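Local coordinates for protein alternansucrase (Leuconostoc mesenteroides, PDB 6HVG) that belongs to glycosyl hydrolase family 70 and joins a circularly permuted, calcium-binding TIM-barrel core to repeats of the choline-binding, cell-wall-binding type, at residues Val383-Glu388 and Ala1290-Ile1295; Leu535-Asp540 and Glu1168-Thr1173; Ala810-Leu815 and Ser848-Ala853; Gly827-Glu832 and Ile842-Ile847; Leu1190-Asn1195 and Asn1252-Gly1257. All coordinates share one frame; numbering follows the deposited sequence.

Contact 1: residues Val383-Glu388 and Ala1290-Ile1295; sequences VSQSNE and AQTGFI
Q385 lies across T1292, and their side chains cross obliquely: the methyl CG2 of T1292 faces the amide end, with Q385 CD 3.7 Å from it. The same amide also reaches A1290, with Q385 NE2 3.8 Å from A1290 CB. The glutamine is extended beyond CG (chi2 -168°), which carries the amide past the short strand pair. There its two ends find partners elsewhere: OE1 bonds to N478 and NE2 to the carbonyl of I1306. V383 behaves differently, lying alongside T1292 and pointing the same way, with CG2 of V383 4.1 Å from CG2 of T1292. The threonine hydroxyl is turned away from its backbone N (chi1 -178°), leaving CG2 for V383 and Q385 while OG1 bonds to the carbonyl of Y1304. On the other face of the ribbon S384 and Q1291 meet, CG of Q1291 lying 4.1 Å from CA of S384; the serine hydroxyl is held by D1289.

The backbone fixes this register. V383 and T1292 form an antiparallel hydrogen-bonded pair: V383 N reaches T1292 O at 3.1 Å from 40° above the carbonyl plane, whereas T1292 N meets V383 O at 3.0 Å in the plane of the V383 carbonyl. Q385 N adds a third bond, 3.2 Å to A1290 O. Beyond this pair the chain turns a corner at G1293. The contact is thus a minimal two-stranded antiparallel ribbon between segments about 900 residues apart, consistent with the family 70 fold, whose outer domains are assembled from separate N- and C-terminal parts of the chain.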
# COMPACT_ATOMS: atom_id res chain seq x y z
N VAL A 383 -16.25 47.30 -7.18
CA VAL A 383 -15.39 48.32 -6.62
C VAL A 383 -14.05 48.34 -7.33
O VAL A 383 -13.56 47.34 -7.80
CB VAL A 383 -15.13 48.18 -5.10
CG1 VAL A 383 -16.42 48.36 -4.33
CG2 VAL A 383 -14.44 46.88 -4.77
N SER A 384 -13.48 49.53 -7.40
CA SER A 384 -12.16 49.72 -7.96
C SER A 384 -11.12 49.54 -6.86
O SER A 384 -11.30 50.00 -5.74
CB SER A 384 -12.06 51.13 -8.52
OG SER A 384 -10.89 51.28 -9.31
N GLN A 385 -10.03 48.87 -7.19
CA GLN A 385 -9.03 48.57 -6.19
C GLN A 385 -7.85 49.51 -6.24
O GLN A 385 -7.12 49.62 -5.24
CB GLN A 385 -8.58 47.12 -6.36
CG GLN A 385 -9.67 46.12 -5.97
CD GLN A 385 -9.17 44.71 -5.84
OE1 GLN A 385 -8.93 44.23 -4.74
NE2 GLN A 385 -9.00 44.05 -6.98
N SER A 386 -7.66 50.20 -7.37
CA SER A 386 -6.50 51.06 -7.53
C SER A 386 -6.51 52.25 -6.57
O SER A 386 -7.57 52.83 -6.29
CB SER A 386 -6.36 51.53 -8.98
OG SER A 386 -7.46 52.29 -9.39
N ASN A 387 -5.33 52.59 -6.06
CA ASN A 387 -5.15 53.70 -5.15
C ASN A 387 -3.69 54.20 -5.21
O ASN A 387 -2.99 53.91 -6.17
CB ASN A 387 -5.60 53.28 -3.75
CG ASN A 387 -4.81 52.11 -3.18
OD1 ASN A 387 -3.76 51.72 -3.69
ND2 ASN A 387 -5.29 51.58 -2.08
N GLU A 388 -3.25 54.97 -4.21
CA GLU A 388 -1.91 55.52 -4.19
C GLU A 388 -0.78 54.47 -4.12
O GLU A 388 0.34 54.74 -4.51
CB GLU A 388 -1.76 56.57 -3.06
CG GLU A 388 -1.74 56.05 -1.62
CD GLU A 388 -3.12 55.91 -0.98
OE1 GLU A 388 -4.14 55.93 -1.73
OE2 GLU A 388 -3.18 55.74 0.26
N ALA A 1290 -8.11 47.19 -11.40
CA ALA A 1290 -8.77 45.92 -11.28
C ALA A 1290 -10.05 46.14 -10.52
O ALA A 1290 -10.01 46.56 -9.39
CB ALA A 1290 -7.87 44.93 -10.53
N GLN A 1291 -11.19 45.87 -11.14
CA GLN A 1291 -12.44 46.05 -10.46
C GLN A 1291 -12.95 44.69 -10.09
O GLN A 1291 -12.81 43.73 -10.85
CB GLN A 1291 -13.44 46.76 -11.36
CG GLN A 1291 -12.99 48.17 -11.69
CD GLN A 1291 -13.94 48.86 -12.63
OE1 GLN A 1291 -14.24 48.34 -13.72
NE2 GLN A 1291 -14.40 50.04 -12.24
N THR A 1292 -13.56 44.60 -8.92
CA THR A 1292 -13.97 43.30 -8.44
C THR A 1292 -15.32 43.36 -7.77
O THR A 1292 -15.59 44.27 -7.00
CB THR A 1292 -12.89 42.67 -7.54
OG1 THR A 1292 -13.29 41.37 -7.11
CG2 THR A 1292 -12.64 43.53 -6.33
N GLY A 1293 -16.17 42.38 -8.06
CA GLY A 1293 -17.45 42.30 -7.42
C GLY A 1293 -18.52 41.96 -8.40
O GLY A 1293 -18.27 41.80 -9.62
N PHE A 1294 -19.74 41.88 -7.88
CA PHE A 1294 -20.91 41.61 -8.66
C PHE A 1294 -21.57 42.95 -9.04
O PHE A 1294 -21.82 43.77 -8.18
CB PHE A 1294 -21.91 40.81 -7.83
CG PHE A 1294 -21.39 39.50 -7.36
CD1 PHE A 1294 -20.62 39.42 -6.24
CD2 PHE A 1294 -21.73 38.30 -8.02
CE1 PHE A 1294 -20.15 38.19 -5.80
CE2 PHE A 1294 -21.27 37.08 -7.57
CZ PHE A 1294 -20.47 37.03 -6.46
N ILE A 1295 -21.89 43.12 -10.31
CA ILE A 1295 -22.58 44.32 -10.77
C ILE A 1295 -23.77 43.92 -11.63
O ILE A 1295 -23.62 43.15 -12.54
CB ILE A 1295 -21.64 45.25 -11.55
CG1 ILE A 1295 -22.34 46.60 -11.80
CG2 ILE A 1295 -21.13 44.55 -12.82
CD1 ILE A 1295 -21.47 47.65 -12.47

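Contact 2: residues Leu535-Asp540 and Glu1168-Thr1173; sequences LAYQDD and EVVTAT
T1171 is gripped from two directions by the 535-540 segment. Its hydroxyl OG1 donates to D540 OD2 over 2.8 Å, meeting the oxygen on the anti side of the carboxylate, while its carbonyl O takes the backbone N of Q538 at 2.7 Å. A second focus is the carbonyl of A536: T1173 N donates to A536 O at 3.0 Å, and NE2 of Q538 reaches A536 O from the opposite face of the carbonyl plane at 2.9 Å. Q538 manages this because its chain is bent about its CB-CG bond (chi2 -64°), which also lays the amide across T1173. The pair is completed by A536 N to T1173 O, 2.8 Å. On the other face of the sheet V1170 sits on the Y537 ring, its CG1 3.9 Å from the ring centroid and only 5° off the normal, a CH-pi contact over the centre.

Moving outward, R543 forms a salt bridge with D540 OD2, so that oxygen serves both arginine and threonine. T1173 OG1 bonds to N1189 N, and the ring of Y537 also touches A1194, T1196, M1248 and T1251 from the flanking strands. The side chain of A536 is about 11 Å from the calcium ion. Strands 534-537 and 1166-1175 are two inner strands of a six-stranded antiparallel sheet, 1166-1175 lying next to the outermost strand 1190-1197, consistent with domain B of family 70 enzymes.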
# COMPACT_ATOMS: atom_id res chain seq x y z
N LEU A 535 -0.71 10.80 -9.78
CA LEU A 535 -1.09 11.74 -10.80
C LEU A 535 -0.55 11.27 -12.15
O LEU A 535 0.62 10.97 -12.26
CB LEU A 535 -0.47 13.10 -10.52
CG LEU A 535 -0.92 13.79 -9.24
CD1 LEU A 535 -0.15 15.10 -9.06
CD2 LEU A 535 -2.41 14.04 -9.29
N ALA A 536 -1.41 11.19 -13.16
CA ALA A 536 -0.96 10.86 -14.50
C ALA A 536 -0.75 12.15 -15.29
O ALA A 536 -1.64 12.98 -15.36
CB ALA A 536 -1.96 9.97 -15.20
N TYR A 537 0.42 12.31 -15.90
CA TYR A 537 0.70 13.46 -16.71
C TYR A 537 0.00 13.35 -18.06
O TYR A 537 -0.15 12.26 -18.61
CB TYR A 537 2.20 13.65 -16.94
CG TYR A 537 3.05 13.81 -15.70
CD1 TYR A 537 2.53 14.25 -14.51
CD2 TYR A 537 4.41 13.52 -15.73
CE1 TYR A 537 3.32 14.36 -13.37
CE2 TYR A 537 5.21 13.66 -14.60
CZ TYR A 537 4.65 14.08 -13.43
OH TYR A 537 5.42 14.20 -12.32
N GLN A 538 -0.39 14.51 -18.61
CA GLN A 538 -1.13 14.55 -19.88
C GLN A 538 -0.38 15.27 -20.99
O GLN A 538 0.49 16.09 -20.73
CB GLN A 538 -2.48 15.21 -19.66
CG GLN A 538 -3.26 14.66 -18.47
CD GLN A 538 -3.66 13.21 -18.64
OE1 GLN A 538 -4.13 12.79 -19.68
NE2 GLN A 538 -3.46 12.43 -17.59
N ASP A 539 -0.70 14.90 -22.23
CA ASP A 539 -0.18 15.59 -23.42
C ASP A 539 -1.01 16.81 -23.70
O ASP A 539 -2.14 16.68 -24.18
CB ASP A 539 -0.21 14.67 -24.65
CG ASP A 539 0.79 13.54 -24.57
OD1 ASP A 539 1.70 13.57 -23.72
OD2 ASP A 539 0.68 12.61 -25.39
N ASP A 540 -0.45 17.98 -23.42
CA ASP A 540 -1.18 19.24 -23.49
C ASP A 540 -0.26 20.31 -24.08
O ASP A 540 0.34 21.12 -23.36
CB ASP A 540 -1.67 19.59 -22.08
CG ASP A 540 -2.38 20.94 -21.99
OD1 ASP A 540 -2.70 21.57 -23.04
OD2 ASP A 540 -2.63 21.35 -20.83
N GLU A 1168 9.21 21.26 -12.98
CA GLU A 1168 8.53 21.62 -14.23
C GLU A 1168 7.03 21.67 -13.95
O GLU A 1168 6.56 21.17 -12.92
CB GLU A 1168 8.74 20.59 -15.32
CG GLU A 1168 10.16 20.40 -15.81
CD GLU A 1168 10.25 19.30 -16.85
OE1 GLU A 1168 10.29 18.12 -16.44
OE2 GLU A 1168 10.24 19.59 -18.07
N VAL A 1169 6.29 22.30 -14.86
CA VAL A 1169 4.85 22.38 -14.72
C VAL A 1169 4.26 21.37 -15.68
O VAL A 1169 4.44 21.47 -16.88
CB VAL A 1169 4.30 23.79 -15.00
CG1 VAL A 1169 2.78 23.80 -14.95
CG2 VAL A 1169 4.84 24.78 -13.98
N VAL A 1170 3.55 20.39 -15.12
CA VAL A 1170 2.88 19.34 -15.90
C VAL A 1170 1.37 19.57 -15.86
O VAL A 1170 0.88 20.31 -15.01
CB VAL A 1170 3.17 17.91 -15.32
CG1 VAL A 1170 4.67 17.66 -15.22
CG2 VAL A 1170 2.49 17.71 -13.96
N THR A 1171 0.65 18.92 -16.78
CA THR A 1171 -0.80 18.83 -16.73
C THR A 1171 -1.16 17.45 -16.17
O THR A 1171 -0.83 16.43 -16.77
CB THR A 1171 -1.43 19.00 -18.12
OG1 THR A 1171 -1.24 20.34 -18.56
CG2 THR A 1171 -2.92 18.75 -18.08
N ALA A 1172 -1.87 17.42 -15.04
CA ALA A 1172 -2.01 16.20 -14.27
C ALA A 1172 -3.44 15.87 -13.93
O ALA A 1172 -4.24 16.75 -13.64
CB ALA A 1172 -1.19 16.30 -12.99
N THR A 1173 -3.74 14.58 -13.94
CA THR A 1173 -5.02 14.05 -13.51
C THR A 1173 -4.80 13.05 -12.38
O THR A 1173 -3.85 12.26 -12.44
CB THR A 1173 -5.71 13.33 -14.67
OG1 THR A 1173 -5.89 14.23 -15.76
CG2 THR A 1173 -7.07 12.77 -14.27

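Contact 3: residues Ala810-Leu815 and Ser848-Ala853; sequences AYAMLL and SALLKA
The Y811 ring, the one aromatic ring of the two segments, turns neither face nor edge to the 848-853 segment; Y811 touches it through its root, CB lying 4.3 Å from CD1 of L850. The ring leads instead to V749 and V824, and its hydroxyl bonds to D828 and to Y825 N. The meeting is therefore carried by leucines. L850 drives its CD1 against the backbone of A812, 3.6 Å from A812 N, and the same methyl is 4.0 Å from A812 CB. From segment 810-815, L815 crosses L850 at about a right angle, its CD1 coming 3.6 Å from L850 CB. The second branch of L815 turns to L851, where the two CD2 methyls of L815 and L851 stand 3.9 Å apart. L850 has CG anti to its carbonyl carbon (chi1 -72°), which carries both of its methyls to the A812 side.

Around this cluster, A812 also rests on V912, and L815 on P822 of the barrel strand 821-825. The main-chain N-H groups of L814, L815, K852 and A853 bond to carbonyls of their own segments, and a weak bond from R854 to L815 O lies just beyond. All contacts between the two segments are apolar, so dispersion and burial of apolar surface probably dominate.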
# COMPACT_ATOMS: atom_id res chain seq x y z
N ALA A 810 10.26 -26.33 4.43
CA ALA A 810 10.00 -25.68 3.15
C ALA A 810 11.22 -25.74 2.23
O ALA A 810 11.08 -26.04 1.05
CB ALA A 810 9.59 -24.23 3.38
N TYR A 811 12.41 -25.45 2.76
CA TYR A 811 13.65 -25.58 1.99
C TYR A 811 13.96 -27.03 1.60
O TYR A 811 14.46 -27.29 0.51
CB TYR A 811 14.84 -24.92 2.71
CG TYR A 811 14.94 -23.43 2.41
CD1 TYR A 811 15.63 -22.98 1.32
CD2 TYR A 811 14.31 -22.50 3.21
CE1 TYR A 811 15.72 -21.63 1.03
CE2 TYR A 811 14.39 -21.14 2.93
CZ TYR A 811 15.09 -20.71 1.84
OH TYR A 811 15.16 -19.37 1.54
N ALA A 812 13.62 -27.99 2.45
CA ALA A 812 13.81 -29.39 2.10
C ALA A 812 13.08 -29.72 0.81
O ALA A 812 13.61 -30.41 -0.06
CB ALA A 812 13.34 -30.31 3.22
N MET A 813 11.86 -29.21 0.68
CA MET A 813 11.08 -29.41 -0.54
C MET A 813 11.61 -28.56 -1.70
O MET A 813 11.80 -29.06 -2.81
CB MET A 813 9.61 -29.09 -0.29
CG MET A 813 8.96 -30.04 0.71
SD MET A 813 7.23 -29.69 1.03
CE MET A 813 6.53 -29.84 -0.63
N LEU A 814 11.86 -27.28 -1.43
CA LEU A 814 12.37 -26.38 -2.46
C LEU A 814 13.60 -26.94 -3.13
O LEU A 814 13.73 -26.88 -4.36
CB LEU A 814 12.72 -25.01 -1.87
CG LEU A 814 13.10 -23.96 -2.90
CD1 LEU A 814 11.87 -23.49 -3.65
CD2 LEU A 814 13.79 -22.78 -2.23
N LEU A 815 14.49 -27.49 -2.32
CA LEU A 815 15.83 -27.89 -2.77
C LEU A 815 15.91 -29.29 -3.37
O LEU A 815 16.94 -29.65 -3.90
CB LEU A 815 16.83 -27.76 -1.62
CG LEU A 815 17.03 -26.33 -1.10
CD1 LEU A 815 17.87 -26.33 0.15
CD2 LEU A 815 17.65 -25.41 -2.14
N SER A 848 22.08 -25.42 5.01
CA SER A 848 23.43 -25.64 4.48
C SER A 848 23.66 -27.11 4.13
O SER A 848 24.28 -27.43 3.12
CB SER A 848 24.49 -25.17 5.47
OG SER A 848 24.39 -23.76 5.71
N ALA A 849 23.14 -27.99 4.98
CA ALA A 849 23.19 -29.42 4.73
C ALA A 849 22.40 -29.82 3.51
O ALA A 849 22.89 -30.56 2.64
CB ALA A 849 22.68 -30.18 5.94
N LEU A 850 21.17 -29.32 3.43
CA LEU A 850 20.31 -29.56 2.27
C LEU A 850 20.99 -29.12 0.98
O LEU A 850 20.91 -29.80 -0.05
CB LEU A 850 18.95 -28.85 2.44
CG LEU A 850 18.02 -29.48 3.49
CD1 LEU A 850 16.88 -28.53 3.81
CD2 LEU A 850 17.48 -30.83 3.07
N LEU A 851 21.66 -27.98 1.05
CA LEU A 851 22.32 -27.40 -0.12
C LEU A 851 23.48 -28.24 -0.61
O LEU A 851 23.64 -28.42 -1.82
CB LEU A 851 22.78 -25.97 0.16
CG LEU A 851 21.68 -24.93 -0.01
CD1 LEU A 851 22.04 -23.63 0.70
CD2 LEU A 851 21.38 -24.69 -1.48
N LYS A 852 24.28 -28.74 0.33
CA LYS A 852 25.42 -29.63 0.01
C LYS A 852 24.96 -31.01 -0.43
O LYS A 852 25.56 -31.63 -1.34
CB LYS A 852 26.37 -29.73 1.20
CG LYS A 852 27.14 -28.45 1.44
CD LYS A 852 28.13 -28.52 2.59
CE LYS A 852 27.45 -28.21 3.91
NZ LYS A 852 28.36 -28.18 5.09
N ALA A 853 23.89 -31.49 0.19
CA ALA A 853 23.26 -32.75 -0.19
C ALA A 853 22.68 -32.67 -1.59
O ALA A 853 22.65 -33.67 -2.33
CB ALA A 853 22.17 -33.10 0.81

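Contact 4: residues Gly827-Glu832 and Ile842-Ile847; sequences GDMYLE and IYNPVI
This contact belongs to the barrel's strand-to-helix connection: the chain leaves strand 821-825, passes a short weak helical turn about 827-829, and returns through a loop to helix 844-857, where N844 touches M829. ND2 of N844 donates to M829 O at 3.1 Å. The bond is nearly straight (176° at the hydrogen) and the acceptor lies in the asparagine's amide plane, although the donor stands 36° above the carbonyl plane of M829. N844 reaches across with its CG anti to the backbone N (chi1 -170°). Its ND2 also stands over one face of the Y830 ring, 3.8 Å from CZ of Y830 and offset toward the rim.

M829 is bent at chi2 and chi3 toward N844 and I847. Its sulfur SD packs 3.7 Å from CG2 of I847, and its methyl CE comes to 3.8 Å from ND2 of N844, the side chains of M829 and N844 at about a right angle. D828 O lies near the edge of the Y843 ring and 3.7 Å from CD1 of I847; D828 O is also hydrogen-bonded to T841 OG1. The D828 carboxylate points elsewhere, to a salt bridge with R750.

One directional bond thus fixes the asparagine amide against the peptide, while the M829 methyl and the Y830 ring pack against it. N844 gives the M829 carbonyl a nearly straight bond, and T841 OG1 adds a weak one.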
# COMPACT_ATOMS: atom_id res chain seq x y z
N GLY A 827 18.20 -13.81 4.14
CA GLY A 827 17.57 -13.65 5.45
C GLY A 827 17.06 -14.90 6.12
O GLY A 827 16.65 -14.84 7.28
N ASP A 828 17.05 -16.01 5.40
CA ASP A 828 16.84 -17.32 5.99
C ASP A 828 18.16 -17.96 6.40
O ASP A 828 18.16 -18.95 7.13
CB ASP A 828 16.12 -18.24 5.00
CG ASP A 828 14.70 -17.78 4.69
OD1 ASP A 828 14.09 -17.18 5.60
OD2 ASP A 828 14.24 -17.99 3.53
N MET A 829 19.27 -17.41 5.92
CA MET A 829 20.61 -17.91 6.22
C MET A 829 21.32 -17.05 7.27
O MET A 829 22.01 -17.57 8.15
CB MET A 829 21.45 -17.95 4.95
CG MET A 829 20.92 -18.89 3.88
SD MET A 829 21.10 -20.61 4.37
CE MET A 829 22.85 -20.85 4.05
N TYR A 830 21.17 -15.73 7.17
CA TYR A 830 21.74 -14.79 8.11
C TYR A 830 20.63 -13.87 8.58
O TYR A 830 19.55 -13.82 7.97
CB TYR A 830 22.90 -14.03 7.47
CG TYR A 830 24.00 -14.98 7.06
CD1 TYR A 830 24.00 -15.56 5.79
CD2 TYR A 830 25.01 -15.35 7.96
CE1 TYR A 830 24.99 -16.46 5.42
CE2 TYR A 830 25.99 -16.27 7.60
CZ TYR A 830 25.98 -16.81 6.33
OH TYR A 830 26.94 -17.71 5.95
N LEU A 831 20.85 -13.15 9.68
CA LEU A 831 19.82 -12.28 10.23
C LEU A 831 19.62 -11.05 9.35
O LEU A 831 20.60 -10.45 8.88
CB LEU A 831 20.17 -11.86 11.64
CG LEU A 831 20.17 -12.97 12.70
CD1 LEU A 831 20.62 -12.40 14.04
CD2 LEU A 831 18.81 -13.66 12.82
N GLU A 832 18.36 -10.67 9.17
CA GLU A 832 17.97 -9.65 8.18
C GLU A 832 18.38 -8.23 8.49
O GLU A 832 18.40 -7.40 7.59
CB GLU A 832 16.47 -9.68 7.94
CG GLU A 832 16.07 -10.72 6.90
CD GLU A 832 14.65 -11.20 7.06
OE1 GLU A 832 14.31 -11.75 8.11
OE2 GLU A 832 13.87 -11.03 6.12
N ILE A 842 19.18 -19.61 12.96
CA ILE A 842 19.09 -20.96 13.49
C ILE A 842 18.86 -22.01 12.38
O ILE A 842 19.18 -23.19 12.54
CB ILE A 842 18.02 -21.09 14.61
CG1 ILE A 842 16.61 -20.80 14.10
CG2 ILE A 842 18.36 -20.17 15.78
CD1 ILE A 842 15.53 -21.26 15.07
N TYR A 843 18.31 -21.56 11.26
CA TYR A 843 18.04 -22.45 10.15
C TYR A 843 19.30 -22.78 9.33
O TYR A 843 19.32 -23.79 8.61
CB TYR A 843 16.96 -21.85 9.25
CG TYR A 843 15.74 -21.30 9.99
CD1 TYR A 843 14.93 -22.12 10.76
CD2 TYR A 843 15.40 -19.95 9.89
CE1 TYR A 843 13.80 -21.61 11.40
CE2 TYR A 843 14.29 -19.45 10.53
CZ TYR A 843 13.50 -20.28 11.28
OH TYR A 843 12.40 -19.77 11.90
N ASN A 844 20.34 -21.95 9.43
CA ASN A 844 21.54 -22.08 8.61
C ASN A 844 22.12 -23.51 8.46
O ASN A 844 22.41 -23.95 7.35
CB ASN A 844 22.62 -21.12 9.08
CG ASN A 844 23.79 -21.04 8.12
OD1 ASN A 844 24.51 -22.02 7.91
ND2 ASN A 844 24.00 -19.86 7.53
N PRO A 845 22.30 -24.23 9.58
CA PRO A 845 22.91 -25.55 9.45
C PRO A 845 22.07 -26.52 8.63
O PRO A 845 22.60 -27.23 7.79
CB PRO A 845 23.05 -26.02 10.91
CG PRO A 845 23.02 -24.76 11.70
CD PRO A 845 22.03 -23.90 10.98
N VAL A 846 20.76 -26.53 8.87
CA VAL A 846 19.86 -27.46 8.15
C VAL A 846 19.81 -27.13 6.67
O VAL A 846 19.92 -28.00 5.82
CB VAL A 846 18.41 -27.43 8.70
CG1 VAL A 846 17.58 -28.55 8.09
CG2 VAL A 846 18.41 -27.54 10.22
N ILE A 847 19.68 -25.86 6.35
CA ILE A 847 19.62 -25.42 4.96
C ILE A 847 20.98 -25.64 4.28
O ILE A 847 21.03 -26.00 3.12
CB ILE A 847 19.18 -23.95 4.86
CG1 ILE A 847 17.82 -23.71 5.55
CG2 ILE A 847 19.09 -23.52 3.41
CD1 ILE A 847 17.45 -22.25 5.68

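Contact 5: residues Leu1190-Asn1195 and Asn1252-Gly1257; sequences LLYVAN and NILHRG
The strand residues Y1192 to N1195 pass alongside the irregular turn L1254 to G1257 with CA atoms no nearer than 7.3 Å (A1194 to L1254), too far for backbone pairing, so side chains span the gap. R1256 does most of it. Extended from CG to NE, it sends its guanidinium end-on to N1195: NH2 meets N1195 OD1 at 2.9 Å, and NH1 reaches the same OD1 at 3.1 Å. NH1 also donates to V1193 O, 2.9 Å away and 2° from the guanidinium plane, although it stands 59° above the carbonyl plane of V1193. These three bonds probably restrict rotation of the arginine head, and N1195 ND2 is taken by L1164 O.

Y1192, its ring swung away from the backbone N (chi1 -163°), reaches back to the turn. Its OH accepts from L1254 N over 3.0 Å, and L1254 CB lies at the ring edge, while CE1 comes 3.5 Å from G1257 O. L1254 extends CD1 to 3.8 Å from CA of A1194.

E520 organises the turn from outside: its OE2 bonds to Y1192 OH, R1256 N and G1257 N, and its OE1 to H1255 N. Strand 1190-1197 is an edge strand of the antiparallel sheet, paired with 1166-1175, and the turn follows strand 1248-1252. Y1192 rests on L535 of strand 534-537, while R1256 touches K1167 of strand 1166-1175.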
# COMPACT_ATOMS: atom_id res chain seq x y z
N LEU A 1190 -5.34 19.46 -14.52
CA LEU A 1190 -4.87 20.67 -13.80
C LEU A 1190 -3.36 20.85 -13.89
O LEU A 1190 -2.62 19.88 -13.99
CB LEU A 1190 -5.24 20.63 -12.32
CG LEU A 1190 -6.71 20.40 -11.97
CD1 LEU A 1190 -6.90 20.50 -10.47
CD2 LEU A 1190 -7.61 21.40 -12.68
N LEU A 1191 -2.91 22.10 -13.84
CA LEU A 1191 -1.49 22.37 -13.87
C LEU A 1191 -0.92 22.15 -12.48
O LEU A 1191 -1.52 22.51 -11.46
CB LEU A 1191 -1.18 23.79 -14.39
CG LEU A 1191 -1.62 24.17 -15.81
CD1 LEU A 1191 -0.76 25.31 -16.36
CD2 LEU A 1191 -1.59 23.01 -16.79
N TYR A 1192 0.26 21.53 -12.46
CA TYR A 1192 0.86 21.05 -11.23
C TYR A 1192 2.36 21.20 -11.36
O TYR A 1192 2.90 21.05 -12.45
CB TYR A 1192 0.52 19.57 -11.04
CG TYR A 1192 0.73 19.03 -9.66
CD1 TYR A 1192 -0.24 19.19 -8.70
CD2 TYR A 1192 1.85 18.31 -9.34
CE1 TYR A 1192 -0.07 18.67 -7.43
CE2 TYR A 1192 2.03 17.79 -8.08
CZ TYR A 1192 1.06 17.97 -7.13
OH TYR A 1192 1.25 17.46 -5.86
N VAL A 1193 3.01 21.53 -10.25
CA VAL A 1193 4.46 21.60 -10.20
C VAL A 1193 4.95 20.26 -9.68
O VAL A 1193 4.67 19.89 -8.56
CB VAL A 1193 4.95 22.70 -9.24
CG1 VAL A 1193 6.45 22.61 -9.05
CG2 VAL A 1193 4.60 24.06 -9.80
N ALA A 1194 5.68 19.55 -10.53
CA ALA A 1194 6.26 18.27 -10.16
C ALA A 1194 7.78 18.36 -10.18
O ALA A 1194 8.33 19.28 -10.76
CB ALA A 1194 5.79 17.20 -11.12
N ASN A 1195 8.43 17.41 -9.52
CA ASN A 1195 9.88 17.30 -9.57
C ASN A 1195 10.27 16.19 -10.55
O ASN A 1195 10.31 15.03 -10.19
CB ASN A 1195 10.45 17.05 -8.17
CG ASN A 1195 10.70 18.32 -7.41
OD1 ASN A 1195 9.82 18.84 -6.78
ND2 ASN A 1195 11.92 18.83 -7.48
N ASN A 1252 3.79 10.07 -7.68
CA ASN A 1252 2.99 10.03 -6.48
C ASN A 1252 2.64 11.47 -6.11
O ASN A 1252 3.41 12.39 -6.40
CB ASN A 1252 3.75 9.36 -5.33
CG ASN A 1252 5.04 10.07 -4.99
OD1 ASN A 1252 5.89 10.29 -5.86
ND2 ASN A 1252 5.19 10.45 -3.73
N ILE A 1253 1.49 11.68 -5.50
CA ILE A 1253 1.04 13.01 -5.15
C ILE A 1253 2.07 13.72 -4.25
O ILE A 1253 2.59 13.12 -3.32
CB ILE A 1253 -0.34 13.01 -4.47
CG1 ILE A 1253 -0.35 12.18 -3.19
CG2 ILE A 1253 -1.40 12.54 -5.43
CD1 ILE A 1253 -1.69 12.18 -2.48
N LEU A 1254 2.34 14.98 -4.56
CA LEU A 1254 3.40 15.73 -3.89
C LEU A 1254 2.93 16.71 -2.82
O LEU A 1254 3.75 17.49 -2.30
CB LEU A 1254 4.25 16.49 -4.92
CG LEU A 1254 4.93 15.62 -5.99
CD1 LEU A 1254 5.92 16.43 -6.80
CD2 LEU A 1254 5.67 14.45 -5.37
N HIS A 1255 1.64 16.67 -2.48
CA HIS A 1255 1.07 17.46 -1.37
C HIS A 1255 1.14 18.99 -1.60
O HIS A 1255 1.25 19.78 -0.66
CB HIS A 1255 1.77 17.11 -0.05
CG HIS A 1255 1.58 15.70 0.38
ND1 HIS A 1255 1.94 15.25 1.64
CD2 HIS A 1255 1.05 14.63 -0.26
CE1 HIS A 1255 1.66 13.97 1.74
NE2 HIS A 1255 1.11 13.57 0.60
N ARG A 1256 1.07 19.39 -2.86
CA ARG A 1256 1.25 20.79 -3.21
C ARG A 1256 -0.08 21.52 -3.46
O ARG A 1256 -0.16 22.73 -3.24
CB ARG A 1256 2.17 20.90 -4.42
CG ARG A 1256 3.61 20.79 -4.00
CD ARG A 1256 4.57 20.66 -5.16
NE ARG A 1256 5.93 20.57 -4.65
CZ ARG A 1256 6.99 20.22 -5.36
NH1 ARG A 1256 6.88 19.91 -6.64
NH2 ARG A 1256 8.19 20.18 -4.79
N GLY A 1257 -1.08 20.78 -3.94
CA GLY A 1257 -2.41 21.30 -4.08
C GLY A 1257 -2.88 21.32 -5.52
O GLY A 1257 -2.06 21.35 -6.45

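How the contacts relate
Contact 1 opens at residue 383 and closes at 1295, so every other contact is nested inside its loop. Contacts 2 and 5 share the six-stranded antiparallel sheet: their centres are 9 Å apart, and strands 1166-1175 and 1190-1197 lie side by side, A1172 N meeting L1190 O at 2.8 Å. Contacts 3 and 4 share helix 844-857 and lie 12 Å apart between centres, contact 4 nested within contact 3, in the helical layer of the eight-stranded barrel. These pairs sit on opposite sides of the chain's centre, contacts 2 and 3 about 51 Å apart between centres. All eight barrel strands fall within contact 2's loop, so its sheet joins parts flanking the barrel.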